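Local coordinates for protein DNA polymerase III subunit beta (Helicobacter pylori 26695, PDB 4S3I) that tethers DNA polymerases and other proteins to DNA as a sliding clamp, conferring processivity on replication, at residues P118-I123 against T234-L239; M161-D164 against T169-V172; S29-H34 against A114-E119. All coordinates share one frame; numbering follows the deposited sequence.

Contact 1. Residues P118-I123 against T234-L239; sequences PEFPVI and TFFTKL
Phe120 and Pro121 reach from a linker without regular secondary structure onto Phe236, which stands on strand 233-238. CB of Phe236 points toward the linker, with CG held between the backbone N and the carbonyl carbon (chi1 84°). Pro121 CG sits over the middle of the ring, about equally far from all six carbons, 3.5 Å from the centroid of the Phe236 ring and almost exactly on its normal, a CH-pi contact. Farther out, CE2 of Phe236 meets Pro121 CD at 3.5 Å, and CZ also rests against this proline. CD2, also under the proline, points its edge at Phe120: Phe236 CD2 lies 3.8 Å from Phe120 CZ, above the Phe120 face and offset toward its rim. With planes at 83° this is a T-shaped pair in which Phe236 gives the edge. Phe120 uses its own edge as well, CZ lying 3.4 Å from the carbonyl O of Thr234, while its CE2 touches Thr234 CG2. Pro121 also touches Leu225 on the adjacent strand. Linker and central domain thus meet here through apolar and aromatic surfaces: one proline on a ring face and one phenylalanine at its edge probably restrict how the Phe236 ring can turn.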
# COMPACT_ATOMS: atom_id res chain seq x y z
N PRO A 118 14.91 -8.81 29.06
CA PRO A 118 13.85 -8.96 30.07
C PRO A 118 13.47 -10.43 30.26
O PRO A 118 13.48 -11.19 29.30
CB PRO A 118 12.66 -8.21 29.45
CG PRO A 118 13.27 -7.29 28.41
CD PRO A 118 14.46 -8.04 27.88
N GLU A 119 13.14 -10.81 31.49
CA GLU A 119 12.70 -12.17 31.77
C GLU A 119 11.37 -12.42 31.06
O GLU A 119 10.44 -11.61 31.14
CB GLU A 119 12.52 -12.37 33.27
CG GLU A 119 13.12 -13.67 33.80
CD GLU A 119 12.51 -14.12 35.12
OE1 GLU A 119 11.71 -13.36 35.71
OE2 GLU A 119 12.83 -15.24 35.56
N PHE A 120 11.28 -13.53 30.33
CA PHE A 120 10.02 -13.94 29.73
C PHE A 120 9.18 -14.60 30.83
O PHE A 120 9.60 -15.58 31.43
CB PHE A 120 10.27 -14.94 28.61
CG PHE A 120 9.13 -15.06 27.64
CD1 PHE A 120 9.15 -14.37 26.44
CD2 PHE A 120 8.03 -15.86 27.94
CE1 PHE A 120 8.10 -14.47 25.54
CE2 PHE A 120 6.98 -15.97 27.05
CZ PHE A 120 7.01 -15.27 25.85
N PRO A 121 7.99 -14.05 31.09
CA PRO A 121 7.19 -14.44 32.26
C PRO A 121 6.54 -15.82 32.14
O PRO A 121 6.18 -16.26 31.05
CB PRO A 121 6.09 -13.37 32.28
CG PRO A 121 5.92 -12.99 30.82
CD PRO A 121 7.32 -13.03 30.26
N VAL A 122 6.38 -16.50 33.27
CA VAL A 122 5.47 -17.63 33.34
C VAL A 122 4.43 -17.34 34.41
O VAL A 122 4.71 -16.67 35.41
CB VAL A 122 6.15 -18.98 33.66
CG1 VAL A 122 7.32 -19.25 32.71
CG2 VAL A 122 6.58 -19.00 35.08
N ILE A 123 3.21 -17.84 34.21
CA ILE A 123 2.14 -17.56 35.14
C ILE A 123 1.65 -18.83 35.84
O ILE A 123 1.87 -19.94 35.35
CB ILE A 123 0.95 -16.92 34.42
CG1 ILE A 123 0.40 -17.87 33.35
CG2 ILE A 123 1.37 -15.58 33.80
CD1 ILE A 123 -0.84 -17.34 32.61
N THR A 234 4.77 -19.00 22.06
CA THR A 234 4.23 -18.59 23.35
C THR A 234 4.15 -17.07 23.33
O THR A 234 5.17 -16.39 23.25
CB THR A 234 5.11 -19.04 24.53
OG1 THR A 234 5.30 -20.46 24.48
CG2 THR A 234 4.47 -18.64 25.87
N PHE A 235 2.93 -16.55 23.37
CA PHE A 235 2.68 -15.12 23.36
C PHE A 235 2.17 -14.73 24.73
O PHE A 235 1.42 -15.50 25.36
CB PHE A 235 1.61 -14.81 22.31
CG PHE A 235 1.03 -13.42 22.41
CD1 PHE A 235 1.54 -12.40 21.63
CD2 PHE A 235 -0.05 -13.15 23.25
CE1 PHE A 235 0.99 -11.12 21.69
CE2 PHE A 235 -0.60 -11.87 23.33
CZ PHE A 235 -0.07 -10.85 22.54
N PHE A 236 2.56 -13.55 25.20
CA PHE A 236 1.94 -12.98 26.38
C PHE A 236 1.62 -11.50 26.21
O PHE A 236 2.25 -10.79 25.42
CB PHE A 236 2.79 -13.19 27.63
CG PHE A 236 3.86 -12.14 27.82
CD1 PHE A 236 3.61 -10.98 28.56
CD2 PHE A 236 5.12 -12.32 27.26
CE1 PHE A 236 4.60 -10.00 28.72
CE2 PHE A 236 6.12 -11.36 27.43
CZ PHE A 236 5.85 -10.20 28.16
N THR A 237 0.64 -11.03 26.98
CA THR A 237 0.36 -9.61 27.09
C THR A 237 -0.04 -9.28 28.51
O THR A 237 -0.68 -10.08 29.20
CB THR A 237 -0.76 -9.15 26.13
OG1 THR A 237 -1.02 -7.75 26.33
CG2 THR A 237 -2.05 -9.93 26.38
N LYS A 238 0.38 -8.10 28.96
CA LYS A 238 -0.14 -7.59 30.21
C LYS A 238 -1.61 -7.30 29.94
O LYS A 238 -1.99 -6.98 28.81
CB LYS A 238 0.61 -6.33 30.62
CG LYS A 238 0.29 -5.88 32.03
CD LYS A 238 0.80 -4.46 32.32
CE LYS A 238 2.33 -4.36 32.29
NZ LYS A 238 2.81 -3.03 32.80
N LEU A 239 -2.43 -7.43 30.97
CA LEU A 239 -3.85 -7.11 30.85
C LEU A 239 -4.08 -5.66 31.25
O LEU A 239 -3.26 -5.06 31.97
CB LEU A 239 -4.69 -8.01 31.76
CG LEU A 239 -4.63 -9.53 31.59
CD1 LEU A 239 -5.58 -10.26 32.55
CD2 LEU A 239 -4.92 -9.92 30.16

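Contact 2. Residues M161-D164 against T169-V172; sequences MQFD and TLSV
Leu170 CD1 sits over the middle of the Phe163 ring, 3.7 Å from its centroid and 11° off the normal, a CH-pi contact between cross-strand neighbours that lie side by side and point the same way. The same methyl touches Met161 CB at 3.9 Å, while Leu170 CD2 reaches Met161 CE and the ring atom CE1 of Phe163. Leu170 CG stands anti to the backbone N (chi1 167°), which sends the branch back over strand 158-164 and brings Leu170 CD1 to 3.3 Å from Gln162 O. Beneath this apolar layer the backbones fix the register. Gln162 N gives an almost straight bond of 2.8 Å to Ser171 O, returned by Ser171 N to Gln162 O; Asp164 and Thr169 form the second hydrogen-bonded pair, with Asp164 N 2.8 Å from Thr169 O. On the Gln162 face a water donates to Gln162 O at 3.0 Å and is also hydrogen-bonded to Thr169 OG1 and Ser171 OG, tying both strands together. Farther out, Asp164 OD1 accepts from His167 N in the turn, and helix 135-143 covers the apolar face, Leu136 meeting both Met161 and Leu170. Adjacent antiparallel strands joined by a short turn make a beta hairpin, here amphipathic, with its apolar face under helix 135-143 and a water bridging the other, in the central domain of a sliding clamp, where antiparallel sheets pack against helices.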
# COMPACT_ATOMS: atom_id res chain seq x y z
N MET A 161 -12.82 -10.22 27.79
CA MET A 161 -13.13 -11.65 27.80
C MET A 161 -13.69 -11.99 29.17
O MET A 161 -12.98 -11.95 30.18
CB MET A 161 -11.88 -12.48 27.53
CG MET A 161 -11.31 -12.29 26.12
SD MET A 161 -9.73 -13.12 25.92
CE MET A 161 -10.26 -14.84 25.79
N GLN A 162 -14.98 -12.30 29.20
CA GLN A 162 -15.65 -12.62 30.45
C GLN A 162 -15.94 -14.11 30.53
O GLN A 162 -16.68 -14.65 29.70
CB GLN A 162 -16.96 -11.83 30.56
CG GLN A 162 -17.60 -11.83 31.95
CD GLN A 162 -18.74 -10.82 32.05
OE1 GLN A 162 -18.55 -9.70 32.53
NE2 GLN A 162 -19.92 -11.20 31.57
N PHE A 163 -15.34 -14.77 31.52
CA PHE A 163 -15.49 -16.22 31.68
C PHE A 163 -16.54 -16.54 32.73
O PHE A 163 -16.45 -16.07 33.87
CB PHE A 163 -14.16 -16.84 32.13
CG PHE A 163 -13.06 -16.75 31.10
CD1 PHE A 163 -12.89 -17.76 30.16
CD2 PHE A 163 -12.20 -15.67 31.08
CE1 PHE A 163 -11.88 -17.68 29.21
CE2 PHE A 163 -11.18 -15.58 30.13
CZ PHE A 163 -11.02 -16.59 29.19
N ASP A 164 -17.53 -17.33 32.34
CA ASP A 164 -18.49 -17.90 33.29
C ASP A 164 -18.24 -19.40 33.38
O ASP A 164 -18.71 -20.16 32.52
CB ASP A 164 -19.93 -17.62 32.85
CG ASP A 164 -20.97 -18.09 33.86
OD1 ASP A 164 -20.86 -19.21 34.41
OD2 ASP A 164 -21.92 -17.32 34.12
N THR A 169 -19.51 -20.45 29.49
CA THR A 169 -19.64 -19.47 28.43
C THR A 169 -18.58 -18.40 28.56
O THR A 169 -18.24 -17.96 29.67
CB THR A 169 -21.05 -18.81 28.37
OG1 THR A 169 -21.18 -17.85 29.42
CG2 THR A 169 -22.15 -19.85 28.46
N LEU A 170 -18.04 -18.00 27.42
CA LEU A 170 -17.09 -16.90 27.36
C LEU A 170 -17.74 -15.80 26.55
O LEU A 170 -18.14 -16.01 25.39
CB LEU A 170 -15.80 -17.36 26.68
CG LEU A 170 -14.82 -16.28 26.25
CD1 LEU A 170 -14.34 -15.48 27.47
CD2 LEU A 170 -13.64 -16.91 25.53
N SER A 171 -17.87 -14.62 27.15
CA SER A 171 -18.40 -13.47 26.42
C SER A 171 -17.26 -12.57 25.99
O SER A 171 -16.31 -12.34 26.74
CB SER A 171 -19.39 -12.69 27.28
OG SER A 171 -20.43 -13.52 27.74
N VAL A 172 -17.36 -12.07 24.76
CA VAL A 172 -16.33 -11.23 24.17
C VAL A 172 -17.01 -9.94 23.75
O VAL A 172 -18.02 -9.97 23.03
CB VAL A 172 -15.66 -11.93 22.98
CG1 VAL A 172 -14.55 -11.08 22.42
CG2 VAL A 172 -15.10 -13.29 23.40
O HOH W 1 -19.60 -15.47 29.79

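Contact 3. Residues S29-H34 against A114-E119; sequences SSIASH and ADEFPE
Two loops of the N-terminal domain close on each other here: the 3-10 turn that leads into strand 34-40, and the beginning of the long connection from strand 105-110 toward the central domain. Ile31 provides most of the surface from the first, Glu116 and Phe117 from the second. With CG1 anti to the backbone N (chi1 -165°), Ile31 extends CG1 and CD1 toward Phe117, and both carbons stand 3.8 Å from Phe117 CD2. CG1 approaches the ring obliquely. CD1 also lies 3.8 Å from the backbone N of Phe117 and packs against Glu116 CB, so this methyl touches backbone and side chain of Phe117 together with the side chain of Glu116. The other branch, CG2, faces the end of Glu116, 3.6 Å from OE2; the two side chains run past each other in opposite directions, and an aliphatic methyl rests against the carboxylate. Phe117 continues beyond Ile31 to the start of strand 34-40, where its CE2 edge meets His34 O at 3.2 Å, close to the ring plane. His36 meets the Phe117 ring as well, and the His34 imidazole stacks with Phe112 while ND1 is hydrogen-bonded to Thr71.

Three hydrogen bonds accepted by Ser30 shape the turn that carries Ile31. Ser30 OG accepts from Ala32 N at 3.1 Å, an ST turn, and Ser30 O accepts from both the backbone N and the OG of Ser33, the latter at 2.7 Å. Across the way, Phe117 N bonds back to Ala114 O, which bends the chain just before the ring. The chemistry is therefore divided: polar bonds shape each loop internally, whereas the two loops meet mainly by van der Waals packing, and the approach of an aromatic edge to a carbonyl oxygen is probably mildly favourable.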
# COMPACT_ATOMS: atom_id res chain seq x y z
N SER A 29 20.45 0.95 18.88
CA SER A 29 21.43 0.87 19.96
C SER A 29 20.80 0.36 21.28
O SER A 29 21.50 0.13 22.28
CB SER A 29 22.11 2.21 20.18
OG SER A 29 21.24 3.11 20.84
N SER A 30 19.48 0.17 21.28
CA SER A 30 18.78 -0.31 22.47
C SER A 30 18.47 -1.80 22.37
O SER A 30 18.08 -2.28 21.31
CB SER A 30 17.47 0.46 22.69
OG SER A 30 16.66 -0.15 23.69
N ILE A 31 18.59 -2.51 23.49
CA ILE A 31 18.29 -3.94 23.49
C ILE A 31 16.83 -4.20 23.13
O ILE A 31 16.47 -5.30 22.73
CB ILE A 31 18.69 -4.65 24.82
CG1 ILE A 31 18.72 -6.18 24.64
CG2 ILE A 31 17.77 -4.26 25.97
CD1 ILE A 31 19.52 -6.89 25.72
N ALA A 32 15.97 -3.19 23.26
CA ALA A 32 14.57 -3.33 22.84
C ALA A 32 14.43 -3.60 21.34
O ALA A 32 13.37 -4.03 20.87
CB ALA A 32 13.73 -2.14 23.26
N SER A 33 15.48 -3.30 20.57
CA SER A 33 15.48 -3.58 19.14
C SER A 33 16.02 -4.97 18.81
O SER A 33 16.14 -5.35 17.63
CB SER A 33 16.31 -2.53 18.39
OG SER A 33 17.70 -2.71 18.63
N HIS A 34 16.33 -5.74 19.86
CA HIS A 34 17.02 -7.02 19.72
C HIS A 34 16.16 -8.25 20.01
O HIS A 34 15.28 -8.23 20.88
CB HIS A 34 18.27 -7.06 20.62
CG HIS A 34 19.49 -6.48 19.99
ND1 HIS A 34 20.74 -7.03 20.14
CD2 HIS A 34 19.65 -5.39 19.19
CE1 HIS A 34 21.62 -6.31 19.47
NE2 HIS A 34 20.98 -5.31 18.88
N ALA A 114 23.06 -10.52 27.03
CA ALA A 114 21.78 -11.19 27.22
C ALA A 114 21.22 -11.05 28.65
O ALA A 114 20.03 -11.25 28.87
CB ALA A 114 21.89 -12.66 26.83
N ASP A 115 22.08 -10.70 29.60
CA ASP A 115 21.64 -10.49 30.99
C ASP A 115 20.70 -9.29 31.13
O ASP A 115 19.98 -9.16 32.13
CB ASP A 115 22.84 -10.32 31.92
CG ASP A 115 23.62 -11.62 32.15
OD1 ASP A 115 23.00 -12.71 32.05
OD2 ASP A 115 24.84 -11.53 32.43
N GLU A 116 20.73 -8.39 30.15
CA GLU A 116 19.88 -7.21 30.20
C GLU A 116 18.51 -7.53 29.60
O GLU A 116 17.56 -6.78 29.78
CB GLU A 116 20.52 -6.03 29.43
CG GLU A 116 19.93 -4.65 29.77
CD GLU A 116 20.23 -3.57 28.71
OE1 GLU A 116 21.19 -3.74 27.93
OE2 GLU A 116 19.48 -2.56 28.66
N PHE A 117 18.43 -8.63 28.86
CA PHE A 117 17.19 -8.98 28.18
C PHE A 117 16.13 -9.34 29.23
O PHE A 117 16.41 -10.04 30.20
CB PHE A 117 17.42 -10.14 27.20
CG PHE A 117 16.51 -10.13 26.03
CD1 PHE A 117 15.29 -10.81 26.08
CD2 PHE A 117 16.86 -9.47 24.85
CE1 PHE A 117 14.44 -10.81 24.99
CE2 PHE A 117 16.01 -9.47 23.76
CZ PHE A 117 14.79 -10.13 23.83
N PRO A 118 14.91 -8.81 29.06
CA PRO A 118 13.85 -8.96 30.07
C PRO A 118 13.47 -10.43 30.26
O PRO A 118 13.48 -11.19 29.30
CB PRO A 118 12.66 -8.21 29.45
CG PRO A 118 13.27 -7.29 28.41
CD PRO A 118 14.46 -8.04 27.88
N GLU A 119 13.14 -10.81 31.49
CA GLU A 119 12.70 -12.17 31.77
C GLU A 119 11.37 -12.42 31.06
O GLU A 119 10.44 -11.61 31.14
CB GLU A 119 12.52 -12.37 33.27
CG GLU A 119 13.12 -13.67 33.80
CD GLU A 119 12.51 -14.12 35.12
OE1 GLU A 119 11.71 -13.36 35.71
OE2 GLU A 119 12.83 -15.24 35.56

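Contacts 1 and 3 lie on one continuous connection and share Pro118 and Glu119; their centres are about 15 Å apart. In contact 3 the start of that connection packs on the N-terminal domain, and in contact 1 its continuation packs on strand 233-238 of the central domain, so one linker is held at both domains. Contact 2 lies within the chain segment separating the two halves of contact 1, about 22 Å from it between centres, with nearest atoms about 7 Å apart. It is about 36 Å from contact 3, centre to centre. As a principle, hairpins help build a domain, while linker packing adds to the pairing of strands 53-60 and 233-238 that joins the first two domains.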